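PDB 2YJK: Afp from Microbacterium arborescens, which probably takes up and stores iron as a member of the Dps family, binding ferric iron in a shell of twelve ferritin-fold subunits. Local coordinates for residues A19-A22 with Q23-P27; K110-V113 with S114-A118. All blocks are in the same frame, centred on the assembly; numbering follows the deposited sequence.

Contact 1 (A19-A22 with Q23-P27); sequences AAAA and QFLTP
Each carbonyl from Ala19 to Ala22 accepts the backbone N-H four residues on, from Gln23 to Thr26, so the alpha-helical pattern is kept, though the last bond is bent; the one from Leu25 N to Ala21 O, at 2.8 Å, runs nearly along the C=O axis. Ala20 O receives Phe24 N at 2.9 Å. With CG beside the backbone N (chi1 -68°), the Phe24 ring passes the same carbonyl obliquely, CD2 3.2 Å from Ala20 O. The CB of Ala20 lies 4.4 Å from Phe24 CD2. One face of the ring has the CG of its neighbour Gln23 above its centre. Gln23 itself is extended, its CB passing close to Ala19 O. On the next side of the helix, Leu25 brings its CB to 3.2 Å from Ala21 O, and its CD1 lies in only loose contact with the CB of Ala21. Leu25 and Thr26 both rest on Ile76 of helix 51-78, whereas Phe24 lies against Ala126 and Leu130 of helix 105-130.

Thr26 illustrates a second use of the helical carbonyl. Its N donates to Ala22 O at 3.1 Å from above the carbonyl plane, and its OG1, turned back beside the backbone N (chi1 -56°), also donates to Ala22 O. The modelled 2.4 Å between Thr26 OG1 and Ala22 O is doubtful as a length. Pro27 follows, and lacking an N-H it cannot continue the bonding pattern; the helix is kinked there. The chemistry therefore divides in two: Phe24 and Leu25 lie against carbonyl oxygens already used by the backbone while facing helices 105-130 and 51-78 respectively, whereas the threonine hydroxyl folds back and probably finds its partner in the preceding turn, just before the kink at Pro27.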
loop_
_atom_site.group_PDB
_atom_site.type_symbol
_atom_site.label_atom_id
_atom_site.label_comp_id
_atom_site.label_asym_id
_atom_site.label_seq_id
_atom_site.Cartn_x
_atom_site.Cartn_y
_atom_site.Cartn_z
ATOM N N ALA C 19 7.343 -4.845 41.338
ATOM C CA ALA C 19 6.273 -4.474 42.258
ATOM C C ALA C 19 5.930 -2.987 42.145
ATOM O O ALA C 19 4.773 -2.604 42.283
ATOM C CB ALA C 19 6.673 -4.827 43.690
ATOM N N ALA C 20 6.953 -2.167 41.898
ATOM C CA ALA C 20 6.780 -0.742 41.541
ATOM C C ALA C 20 6.099 -0.496 40.162
ATOM O O ALA C 20 5.227 0.385 39.998
ATOM C CB ALA C 20 8.138 -0.025 41.628
ATOM N N ALA C 21 6.441 -1.295 39.173
ATOM C CA ALA C 21 5.748 -1.145 37.928
ATOM C C ALA C 21 4.295 -1.378 38.176
ATOM O O ALA C 21 3.493 -0.584 37.706
ATOM C CB ALA C 21 6.270 -2.108 36.845
ATOM N N ALA C 22 3.940 -2.467 38.860
ATOM C CA ALA C 22 2.530 -2.789 39.006
ATOM C C ALA C 22 1.843 -1.674 39.771
ATOM O O ALA C 22 0.718 -1.266 39.465
ATOM C CB ALA C 22 2.332 -4.098 39.760
ATOM N N GLN C 23 2.527 -1.191 40.787
ATOM C CA GLN C 23 1.967 -0.172 41.607
ATOM C C GLN C 23 1.684 1.104 40.834
ATOM O O GLN C 23 0.641 1.694 41.034
ATOM C CB GLN C 23 2.889 0.084 42.792
ATOM C CG GLN C 23 2.511 1.310 43.595
ATOM C CD GLN C 23 3.464 1.558 44.718
ATOM O OE1 GLN C 23 3.240 2.465 45.537
ATOM N NE2 GLN C 23 4.548 0.754 44.786
ATOM N N PHE C 24 2.597 1.562 39.992
ATOM C CA PHE C 24 2.412 2.872 39.330
ATOM C C PHE C 24 1.732 2.796 37.970
ATOM O O PHE C 24 1.034 3.733 37.542
ATOM C CB PHE C 24 3.740 3.562 39.212
ATOM C CG PHE C 24 4.299 3.981 40.522
ATOM C CD1 PHE C 24 3.674 5.020 41.251
ATOM C CD2 PHE C 24 5.475 3.388 41.025
ATOM C CE1 PHE C 24 4.216 5.475 42.468
ATOM C CE2 PHE C 24 6.022 3.829 42.281
ATOM C CZ PHE C 24 5.382 4.847 42.994
ATOM N N LEU C 25 1.904 1.666 37.299
ATOM C CA LEU C 25 1.312 1.516 35.973
ATOM C C LEU C 25 -0.119 0.975 35.989
ATOM O O LEU C 25 -0.902 1.249 35.077
ATOM C CB LEU C 25 2.198 0.655 35.112
ATOM C CG LEU C 25 3.493 1.392 34.712
ATOM C CD1 LEU C 25 4.308 0.460 33.775
ATOM C CD2 LEU C 25 3.280 2.713 34.026
ATOM N N THR C 26 -0.465 0.224 37.020
ATOM C CA THR C 26 -1.833 -0.289 37.135
ATOM C C THR C 26 -2.958 0.767 37.064
ATOM O O THR C 26 -3.971 0.503 36.380
ATOM C CB THR C 26 -2.011 -1.225 38.365
ATOM O OG1 THR C 26 -1.058 -2.270 38.248
ATOM C CG2 THR C 26 -3.387 -1.810 38.424
ATOM N N PRO C 27 -2.810 1.932 37.755
ATOM C CA PRO C 27 -3.881 2.962 37.677
ATOM C C PRO C 27 -3.924 3.542 36.267
ATOM O O PRO C 27 -4.980 3.924 35.753
ATOM C CB PRO C 27 -3.396 4.058 38.674
ATOM C CG PRO C 27 -2.497 3.258 39.694
ATOM C CD PRO C 27 -1.789 2.281 38.769
#

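Contact 2 (K110-V113 with S114-A118); sequences KAIV and SDIDA
Ile112 and Ile116, one turn apart, form the tight side of this helical segment: CG2 of Ile112 meets CD1 of Ile116 at 3.8 Å, the two side chains slanting across each other. Beneath them the backbone bond from Ile116 N to Ile112 O is short, 2.7 Å, and nearly straight at 173°. Asp115 is also firmly held. Its OD1 lies 3.1 Å from Ala111 O, a meeting of two acceptors, but OD1 is bonded to Ala97 N and OD2 to Thr96 OG1, which fix the carboxylate there.

The loose, solvent side belongs to Lys110, which stretches away, and to the exposed Ser114. Between these extremes a buried valine sits beside a held carboxylate: Asp117, with CG beside its backbone N (chi1 -79°), swings its OD1 to 3.9 Å from Val113 CG1. That oxygen forms a salt bridge with Arg152 NE; an alanine in place of Asp117 would probably leave the arginine's charge without this mate. Val113, Ile112 and Ile116 all touch Leu155 of helix 135-156, and Ile112 and Ile116 also reach Ala42 and Leu35 of helix 15-45, placing the isoleucine pair between two neighbouring helices of the bundle.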
loop_
_atom_site.group_PDB
_atom_site.type_symbol
_atom_site.label_atom_id
_atom_site.label_comp_id
_atom_site.label_asym_id
_atom_site.label_seq_id
_atom_site.Cartn_x
_atom_site.Cartn_y
_atom_site.Cartn_z
ATOM N N LYS C 110 -15.569 18.779 27.579
ATOM C CA LYS C 110 -15.312 18.981 29.027
ATOM C C LYS C 110 -15.284 17.697 29.814
ATOM O O LYS C 110 -14.402 17.513 30.662
ATOM C CB LYS C 110 -16.312 19.957 29.720
ATOM C CG LYS C 110 -16.276 21.371 29.180
ATOM C CD LYS C 110 -17.447 22.201 29.751
ATOM C CE LYS C 110 -17.218 23.702 29.487
ATOM N NZ LYS C 110 -18.517 24.490 29.344
ATOM N N ALA C 111 -16.261 16.818 29.578
ATOM C CA ALA C 111 -16.307 15.541 30.338
ATOM C C ALA C 111 -15.010 14.739 30.086
ATOM O O ALA C 111 -14.456 14.146 31.016
ATOM C CB ALA C 111 -17.526 14.709 29.936
ATOM N N ILE C 112 -14.565 14.685 28.826
ATOM C CA ILE C 112 -13.370 13.874 28.440
ATOM C C ILE C 112 -12.036 14.509 28.933
ATOM O O ILE C 112 -11.144 13.802 29.380
ATOM C CB ILE C 112 -13.301 13.625 26.883
ATOM C CG1 ILE C 112 -14.444 12.701 26.419
ATOM C CG2 ILE C 112 -11.938 13.074 26.420
ATOM C CD1 ILE C 112 -14.342 11.310 26.955
ATOM N N VAL C 113 -11.930 15.839 28.882
ATOM C CA VAL C 113 -10.796 16.512 29.520
ATOM C C VAL C 113 -10.751 16.237 31.019
ATOM O O VAL C 113 -9.679 16.012 31.568
ATOM C CB VAL C 113 -10.737 18.045 29.189
ATOM C CG1 VAL C 113 -9.608 18.769 29.942
ATOM C CG2 VAL C 113 -10.564 18.201 27.706
ATOM N N SER C 114 -11.889 16.259 31.688
ATOM C CA SER C 114 -11.901 15.875 33.094
ATOM C C SER C 114 -11.325 14.459 33.321
ATOM O O SER C 114 -10.427 14.301 34.194
ATOM C CB SER C 114 -13.314 16.016 33.649
ATOM O OG SER C 114 -13.384 15.495 34.949
ATOM N N ASP C 115 -11.797 13.444 32.557
ATOM C CA ASP C 115 -11.266 12.063 32.658
ATOM C C ASP C 115 -9.734 12.073 32.245
ATOM O O ASP C 115 -8.874 11.497 32.929
ATOM C CB ASP C 115 -12.076 11.033 31.784
ATOM C CG ASP C 115 -13.675 10.914 32.158
ATOM O OD1 ASP C 115 -14.296 11.741 32.970
ATOM O OD2 ASP C 115 -14.331 9.950 31.558
ATOM N N ILE C 116 -9.352 12.760 31.172
ATOM C CA ILE C 116 -7.900 12.879 30.888
ATOM C C ILE C 116 -7.044 13.505 32.060
ATOM O O ILE C 116 -5.927 13.070 32.352
ATOM C CB ILE C 116 -7.694 13.607 29.582
ATOM C CG1 ILE C 116 -8.047 12.674 28.426
ATOM C CG2 ILE C 116 -6.280 14.097 29.455
ATOM C CD1 ILE C 116 -8.196 13.404 27.071
ATOM N N ASP C 117 -7.589 14.499 32.744
ATOM C CA ASP C 117 -6.883 15.195 33.799
ATOM C C ASP C 117 -6.623 14.218 34.927
ATOM O O ASP C 117 -5.563 14.273 35.520
ATOM C CB ASP C 117 -7.673 16.410 34.351
ATOM C CG ASP C 117 -7.575 17.680 33.451
ATOM O OD1 ASP C 117 -6.767 17.757 32.478
ATOM O OD2 ASP C 117 -8.353 18.636 33.744
ATOM N N ALA C 118 -7.586 13.338 35.214
ATOM C CA ALA C 118 -7.418 12.266 36.248
ATOM C C ALA C 118 -6.280 11.279 35.833
ATOM O O ALA C 118 -5.464 10.889 36.684
ATOM C CB ALA C 118 -8.741 11.470 36.470
#

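From the N terminus the chain enters helix 15-45, where contact 1 joins successive turns; helix 51-78, the short helix 87-92 and their connections follow before contact 2 does the same in helix 105-130. Each contact joins immediately adjoining residues, so neither closes a long loop; the first is complete before the second begins, without nesting or crossing. Their centres are 22 Å apart, with the middle of the subunit between them, and the two do not touch. The helices carrying them nevertheless pack together in antiparallel fashion: Pro27 meets Asp122, and a turn farther along Lys31 meets Ala118. Contact 1 also faces helix 51-78 and contact 2 helix 135-156, completing the four-helix bundle of the ferritin fold.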